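Long-range contact in probable outer membrane protein (Pseudomonas aeruginosa, PDB 3DWO), which probably forms an outer-membrane channel for the uptake of long-chain fatty acids and other hydrophobic compounds: residues Asp398-Lys412 / Leu424-Ser438. Residues are numbered along the deposited sequence; the frame is centred on the assembly and turned at random.
With C8E ((hydroxyethyloxy)tri(ethyloxy)octane), chain F; C8E ((hydroxyethyloxy)tri(ethyloxy)octane), chain E.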
loop_
_atom_site.group_PDB
_atom_site.type_symbol
_atom_site.label_atom_id
_atom_site.label_comp_id
_atom_site.label_asym_id
_atom_site.label_seq_id
_atom_site.Cartn_x
_atom_site.Cartn_y
_atom_site.Cartn_z
ATOM N N ASP A 398 -14.397 15.619 -13.751
ATOM C CA ASP A 398 -12.953 15.808 -13.748
ATOM C C ASP A 398 -12.235 14.582 -14.268
ATOM O O ASP A 398 -12.701 13.451 -14.098
ATOM C CB ASP A 398 -12.448 16.134 -12.345
ATOM C CG ASP A 398 -12.814 17.531 -11.912
ATOM O OD1 ASP A 398 -12.341 17.973 -10.848
ATOM O OD2 ASP A 398 -13.578 18.195 -12.638
ATOM N N ALA A 399 -11.100 14.820 -14.915
ATOM C CA ALA A 399 -10.288 13.750 -15.470
ATOM C C ALA A 399 -8.846 13.995 -15.060
ATOM O O ALA A 399 -8.451 15.131 -14.798
ATOM C CB ALA A 399 -10.402 13.737 -16.976
ATOM N N ALA A 400 -8.061 12.930 -14.995
ATOM C CA ALA A 400 -6.668 13.063 -14.621
ATOM C C ALA A 400 -5.869 11.868 -15.100
ATOM O O ALA A 400 -6.402 10.767 -15.257
ATOM C CB ALA A 400 -6.542 13.198 -13.100
ATOM N N TYR A 401 -4.590 12.109 -15.356
ATOM C CA TYR A 401 -3.666 11.072 -15.770
ATOM C C TYR A 401 -2.438 11.313 -14.928
ATOM O O TYR A 401 -2.011 12.451 -14.767
ATOM C CB TYR A 401 -3.274 11.189 -17.240
ATOM C CG TYR A 401 -2.205 10.183 -17.618
ATOM C CD1 TYR A 401 -2.482 8.813 -17.632
ATOM C CD2 TYR A 401 -0.903 10.591 -17.898
ATOM C CE1 TYR A 401 -1.487 7.876 -17.914
ATOM C CE2 TYR A 401 0.100 9.661 -18.180
ATOM C CZ TYR A 401 -0.199 8.307 -18.186
ATOM O OH TYR A 401 0.785 7.389 -18.468
ATOM N N SER A 402 -1.874 10.246 -14.387
ATOM C CA SER A 402 -0.692 10.384 -13.562
ATOM C C SER A 402 0.287 9.252 -13.835
ATOM O O SER A 402 -0.084 8.081 -13.853
ATOM C CB SER A 402 -1.085 10.404 -12.085
ATOM O OG SER A 402 0.050 10.606 -11.272
ATOM N N ARG A 403 1.540 9.618 -14.069
ATOM C CA ARG A 403 2.580 8.644 -14.333
ATOM C C ARG A 403 3.536 8.647 -13.148
ATOM O O ARG A 403 3.900 9.702 -12.636
ATOM C CB ARG A 403 3.333 8.995 -15.622
ATOM C CG ARG A 403 4.628 8.224 -15.813
ATOM C CD ARG A 403 4.397 6.714 -15.820
ATOM N NE ARG A 403 5.633 5.952 -15.619
ATOM C CZ ARG A 403 6.644 5.918 -16.481
ATOM N NH1 ARG A 403 6.577 6.602 -17.618
ATOM N NH2 ARG A 403 7.728 5.206 -16.205
ATOM N N GLN A 404 3.923 7.459 -12.706
ATOM C CA GLN A 404 4.843 7.334 -11.591
ATOM C C GLN A 404 6.127 6.685 -12.079
ATOM O O GLN A 404 6.122 5.534 -12.532
ATOM C CB GLN A 404 4.237 6.484 -10.469
ATOM C CG GLN A 404 2.962 7.044 -9.839
ATOM C CD GLN A 404 1.729 6.841 -10.702
ATOM O OE1 GLN A 404 1.468 5.734 -11.177
ATOM N NE2 GLN A 404 0.958 7.908 -10.905
ATOM N N PHE A 405 7.221 7.435 -12.004
ATOM C CA PHE A 405 8.519 6.929 -12.413
ATOM C C PHE A 405 9.214 6.431 -11.156
ATOM O O PHE A 405 9.548 7.217 -10.271
ATOM C CB PHE A 405 9.366 8.031 -13.060
ATOM C CG PHE A 405 8.713 8.692 -14.240
ATOM C CD1 PHE A 405 7.858 9.779 -14.063
ATOM C CD2 PHE A 405 8.947 8.224 -15.533
ATOM C CE1 PHE A 405 7.246 10.394 -15.158
ATOM C CE2 PHE A 405 8.342 8.830 -16.633
ATOM C CZ PHE A 405 7.491 9.916 -16.447
ATOM N N VAL A 406 9.419 5.122 -11.083
ATOM C CA VAL A 406 10.061 4.500 -9.933
ATOM C C VAL A 406 11.492 4.162 -10.302
ATOM O O VAL A 406 11.746 3.622 -11.373
ATOM C CB VAL A 406 9.335 3.196 -9.536
ATOM C CG1 VAL A 406 9.903 2.651 -8.236
ATOM C CG2 VAL A 406 7.841 3.457 -9.410
ATOM N N LYS A 407 12.436 4.486 -9.430
ATOM C CA LYS A 407 13.821 4.179 -9.741
ATOM C C LYS A 407 14.055 2.678 -9.621
ATOM O O LYS A 407 13.419 1.994 -8.817
ATOM C CB LYS A 407 14.776 4.925 -8.805
ATOM C CG LYS A 407 14.684 4.512 -7.354
ATOM C CD LYS A 407 16.058 4.574 -6.681
ATOM C CE LYS A 407 16.682 5.963 -6.768
ATOM N NZ LYS A 407 18.040 5.993 -6.146
ATOM N N GLU A 408 14.960 2.174 -10.446
ATOM C CA GLU A 408 15.312 0.766 -10.437
ATOM C C GLU A 408 16.032 0.500 -9.114
ATOM O O GLU A 408 16.973 1.217 -8.757
ATOM C CB GLU A 408 16.229 0.471 -11.622
ATOM C CG GLU A 408 16.685 -0.964 -11.738
ATOM C CD GLU A 408 17.563 -1.173 -12.951
ATOM O OE1 GLU A 408 17.064 -1.006 -14.085
ATOM O OE2 GLU A 408 18.755 -1.492 -12.772
ATOM N N VAL A 409 15.585 -0.513 -8.381
ATOM C CA VAL A 409 16.198 -0.829 -7.098
ATOM C C VAL A 409 16.777 -2.224 -7.031
ATOM O O VAL A 409 16.356 -3.123 -7.755
ATOM C CB VAL A 409 15.190 -0.694 -5.934
ATOM C CG1 VAL A 409 14.996 0.772 -5.579
ATOM C CG2 VAL A 409 13.856 -1.339 -6.328
ATOM N N PRO A 410 17.765 -2.418 -6.154
ATOM C CA PRO A 410 18.400 -3.726 -5.992
ATOM C C PRO A 410 17.649 -4.609 -5.001
ATOM O O PRO A 410 16.964 -4.119 -4.108
ATOM C CB PRO A 410 19.791 -3.365 -5.483
ATOM C CG PRO A 410 19.496 -2.169 -4.604
ATOM C CD PRO A 410 18.531 -1.366 -5.456
ATOM N N LEU A 411 17.766 -5.915 -5.195
ATOM C CA LEU A 411 17.172 -6.899 -4.308
ATOM C C LEU A 411 18.341 -7.786 -3.909
ATOM O O LEU A 411 18.938 -8.452 -4.754
ATOM C CB LEU A 411 16.100 -7.725 -5.026
ATOM C CG LEU A 411 14.663 -7.206 -4.930
ATOM C CD1 LEU A 411 14.599 -5.774 -5.384
ATOM C CD2 LEU A 411 13.753 -8.067 -5.784
ATOM N N LYS A 412 18.674 -7.771 -2.624
ATOM C CA LYS A 412 19.786 -8.552 -2.095
ATOM C C LYS A 412 19.257 -9.425 -0.974
ATOM O O LYS A 412 19.987 -9.782 -0.054
ATOM C CB LYS A 412 20.851 -7.613 -1.532
ATOM C CG LYS A 412 21.411 -6.607 -2.530
ATOM C CD LYS A 412 22.362 -7.266 -3.517
ATOM C CE LYS A 412 23.124 -6.211 -4.317
ATOM N NZ LYS A 412 24.152 -6.816 -5.213
ATOM N N LEU A 424 18.771 -13.577 -2.984
ATOM C CA LEU A 424 18.566 -12.988 -4.299
ATOM C C LEU A 424 19.689 -11.999 -4.605
ATOM O O LEU A 424 20.310 -11.443 -3.699
ATOM C CB LEU A 424 17.226 -12.246 -4.342
ATOM C CG LEU A 424 15.957 -13.028 -3.976
ATOM C CD1 LEU A 424 14.768 -12.087 -3.956
ATOM C CD2 LEU A 424 15.737 -14.154 -4.979
ATOM N N ASP A 425 19.951 -11.793 -5.887
ATOM C CA ASP A 425 20.956 -10.829 -6.313
ATOM C C ASP A 425 20.487 -10.292 -7.655
ATOM O O ASP A 425 20.798 -10.862 -8.700
ATOM C CB ASP A 425 22.326 -11.478 -6.475
ATOM C CG ASP A 425 23.394 -10.470 -6.866
ATOM O OD1 ASP A 425 24.511 -10.891 -7.238
ATOM O OD2 ASP A 425 23.114 -9.252 -6.793
ATOM N N GLY A 426 19.716 -9.212 -7.617
ATOM C CA GLY A 426 19.202 -8.634 -8.840
ATOM C C GLY A 426 18.537 -7.299 -8.595
ATOM O O GLY A 426 18.820 -6.631 -7.605
ATOM N N ARG A 427 17.654 -6.898 -9.502
ATOM C CA ARG A 427 16.965 -5.624 -9.357
ATOM C C ARG A 427 15.555 -5.650 -9.918
ATOM O O ARG A 427 15.249 -6.381 -10.861
ATOM C CB ARG A 427 17.774 -4.518 -10.025
ATOM C CG ARG A 427 18.340 -4.907 -11.368
ATOM C CD ARG A 427 19.468 -3.975 -11.780
ATOM N NE ARG A 427 20.401 -3.710 -10.685
ATOM C CZ ARG A 427 20.342 -2.646 -9.885
ATOM N NH1 ARG A 427 19.393 -1.733 -10.054
ATOM N NH2 ARG A 427 21.228 -2.496 -8.908
ATOM N N ALA A 428 14.695 -4.842 -9.319
ATOM C CA ALA A 428 13.312 -4.765 -9.740
ATOM C C ALA A 428 13.089 -3.467 -10.484
ATOM O O ALA A 428 13.620 -2.418 -10.112
ATOM C CB ALA A 428 12.392 -4.838 -8.529
ATOM N N THR A 429 12.314 -3.552 -11.552
ATOM C CA THR A 429 11.985 -2.392 -12.348
ATOM C C THR A 429 10.474 -2.284 -12.300
ATOM O O THR A 429 9.769 -3.246 -12.609
ATOM C CB THR A 429 12.435 -2.554 -13.805
ATOM O OG1 THR A 429 13.867 -2.588 -13.862
ATOM C CG2 THR A 429 11.931 -1.387 -14.641
ATOM N N SER A 430 9.985 -1.117 -11.898
ATOM C CA SER A 430 8.556 -0.885 -11.794
ATOM C C SER A 430 8.148 0.384 -12.501
ATOM O O SER A 430 8.946 1.297 -12.675
ATOM C CB SER A 430 8.136 -0.798 -10.325
ATOM O OG SER A 430 8.322 -2.048 -9.684
ATOM N N LYS A 431 6.886 0.426 -12.900
ATOM C CA LYS A 431 6.317 1.569 -13.592
ATOM C C LYS A 431 4.862 1.647 -13.180
ATOM O O LYS A 431 4.220 0.622 -12.952
ATOM C CB LYS A 431 6.421 1.377 -15.106
ATOM C CG LYS A 431 7.820 1.585 -15.651
ATOM C CD LYS A 431 8.162 0.643 -16.805
ATOM C CE LYS A 431 7.049 0.549 -17.843
ATOM N NZ LYS A 431 6.048 -0.494 -17.480
ATOM N N GLY A 432 4.341 2.860 -13.071
ATOM C CA GLY A 432 2.959 3.005 -12.685
ATOM C C GLY A 432 2.264 4.145 -13.391
ATOM O O GLY A 432 2.881 5.150 -13.745
ATOM N N GLN A 433 0.969 3.977 -13.621
ATOM C CA GLN A 433 0.193 5.027 -14.244
ATOM C C GLN A 433 -1.233 4.895 -13.747
ATOM O O GLN A 433 -1.718 3.783 -13.513
ATOM C CB GLN A 433 0.281 4.936 -15.769
ATOM C CG GLN A 433 -0.508 3.840 -16.430
ATOM C CD GLN A 433 -0.192 3.759 -17.912
ATOM O OE1 GLN A 433 0.039 4.784 -18.564
ATOM N NE2 GLN A 433 -0.183 2.545 -18.455
ATOM N N VAL A 434 -1.887 6.036 -13.552
ATOM C CA VAL A 434 -3.252 6.066 -13.051
ATOM C C VAL A 434 -4.155 6.939 -13.918
ATOM O O VAL A 434 -3.764 8.022 -14.359
ATOM C CB VAL A 434 -3.291 6.603 -11.594
ATOM C CG1 VAL A 434 -4.717 6.536 -11.043
ATOM C CG2 VAL A 434 -2.334 5.803 -10.706
ATOM N N PHE A 435 -5.359 6.444 -14.176
ATOM C CA PHE A 435 -6.355 7.173 -14.946
ATOM C C PHE A 435 -7.438 7.448 -13.914
ATOM O O PHE A 435 -7.882 6.534 -13.222
ATOM C CB PHE A 435 -6.898 6.309 -16.081
ATOM C CG PHE A 435 -5.832 5.793 -17.003
ATOM C CD1 PHE A 435 -5.017 4.730 -16.618
ATOM C CD2 PHE A 435 -5.611 6.397 -18.236
ATOM C CE1 PHE A 435 -3.996 4.280 -17.445
ATOM C CE2 PHE A 435 -4.591 5.956 -19.072
ATOM C CZ PHE A 435 -3.779 4.894 -18.676
ATOM N N SER A 436 -7.853 8.705 -13.800
ATOM C CA SER A 436 -8.848 9.084 -12.805
ATOM C C SER A 436 -10.025 9.846 -13.407
ATOM O O SER A 436 -9.858 10.635 -14.337
ATOM C CB SER A 436 -8.167 9.935 -11.727
ATOM O OG SER A 436 -8.990 10.096 -10.586
ATOM N N LEU A 437 -11.214 9.610 -12.864
ATOM C CA LEU A 437 -12.424 10.265 -13.344
ATOM C C LEU A 437 -13.393 10.428 -12.173
ATOM O O LEU A 437 -13.611 9.488 -11.416
ATOM C CB LEU A 437 -13.067 9.411 -14.435
ATOM C CG LEU A 437 -13.872 10.124 -15.522
ATOM C CD1 LEU A 437 -12.934 10.943 -16.410
ATOM C CD2 LEU A 437 -14.609 9.087 -16.361
ATOM N N SER A 438 -13.961 11.621 -12.014
ATOM C CA SER A 438 -14.898 11.863 -10.918
ATOM C C SER A 438 -16.082 12.737 -11.302
ATOM O O SER A 438 -16.032 13.494 -12.267
ATOM C CB SER A 438 -14.189 12.525 -9.737
ATOM O OG SER A 438 -13.870 13.871 -10.042
HETATM C C2 C8E F . 11.565 11.082 -14.951
HETATM C C3 C8E F . 12.971 10.864 -14.607
HETATM C C4 C8E F . 13.138 9.440 -14.341
HETATM C C5 C8E F . 13.868 9.265 -13.046
HETATM C C6 C8E F . 13.514 8.005 -12.391
HETATM C C7 C8E F . 12.623 8.482 -11.337
HETATM C C8 C8E F . 12.930 7.820 -10.043
HETATM O O9 C8E F . 12.982 8.446 -8.764
HETATM C C10 C8E F . 13.922 9.484 -8.552
HETATM C C11 C8E F . 13.725 9.952 -7.138
HETATM C C1 C8E E . -6.286 -4.495 -5.048
HETATM C C2 C8E E . -4.901 -4.055 -5.149
HETATM C C3 C8E E . -4.618 -2.796 -4.466
HETATM C C4 C8E E . -4.661 -1.739 -5.461
HETATM C C5 C8E E . -3.503 -0.845 -5.255
HETATM C C6 C8E E . -3.746 0.428 -5.896
HETATM C C7 C8E E . -2.427 1.017 -5.792
HETATM C C8 C8E E . -2.111 1.653 -7.077
HETATM O O9 C8E E . -1.167 2.675 -7.315
HETATM C C10 C8E E . -1.303 3.922 -6.666
HETATM C C11 C8E E . -0.136 4.725 -7.151
HETATM O O12 C8E E . 1.107 4.052 -6.866
HETATM C C13 C8E E . 2.267 4.560 -7.584
HETATM C C14 C8E E . 3.513 3.728 -8.025
HETATM O O15 C8E E . 3.619 2.465 -8.743
HETATM C C16 C8E E . 3.627 1.350 -7.828
HETATM C C17 C8E E . 5.024 0.926 -7.348
HETATM O O18 C8E E . 5.677 -0.280 -7.792
HETATM C C19 C8E E . 5.374 -1.420 -6.940
HETATM C C20 C8E E . 6.444 -2.145 -6.045
HETATM O O21 C8E E . 6.427 -1.910 -4.634
HETATM O O HOH W 1 9.446 3.801 -13.861
#
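Tyr-401 and Gln-433, diagonal neighbours across the two strands, meet through their side chains on the outer face: Tyr-401 OH donates to Gln-433 OE1 at 2.7 Å, in the plane of the amide carbonyl. With chi1 at 174°, CG of Tyr-401 lies opposite the backbone N and the phenol reaches the neighbouring strand; Asp-53 takes the Gln-433 NE2, which helps fix the way round of the amide. The same ring lies beside Phe-435, with Tyr-401 CE1 3.8 Å from Phe-435 CE2 over one face of the phenyl; the ring planes are 58° apart. Backbone bonds pair the strands regularly from Asp-398/Ser-438 to Gln-404/Gly-432. The pattern then breaks: 398-412 carries one extra residue before antiparallel pairing resumes at Val-409/Ala-428. Water 1 fills in here, accepting from Val-406 N at 3.1 Å and donating to Ser-430 O at 2.8 Å. It also accepts from Arg-403 NH2, lying in plane at the edge of a guanidinium with Phe-405 CE2 over the rim of one face. Arg-403 CG lies over one face of the Phe-405 ring and the octyl tail of one detergent over the other. On the inner face a second detergent runs past the break, its C13 lying 3.4 Å from Gln-404 CG. Farther along, Leu-411 CD1 rests on Ala-428 CB at 4.0 Å, and Lys-412 NZ makes a salt bridge with Asp-425 OD2 at 3.1 Å from above the carboxylate plane. Second-shell partners sit inside: Asp-398 pairs with Arg-354, Ser-438 with Thr-10 and Ser-436 with Asn-50, while helix 10-14 covers this end. The two strands form the C-terminal beta hairpin; strand 423-441 also pairs with strand 44-63, closing the antiparallel beta barrel of the FadL family around its N-terminal plug.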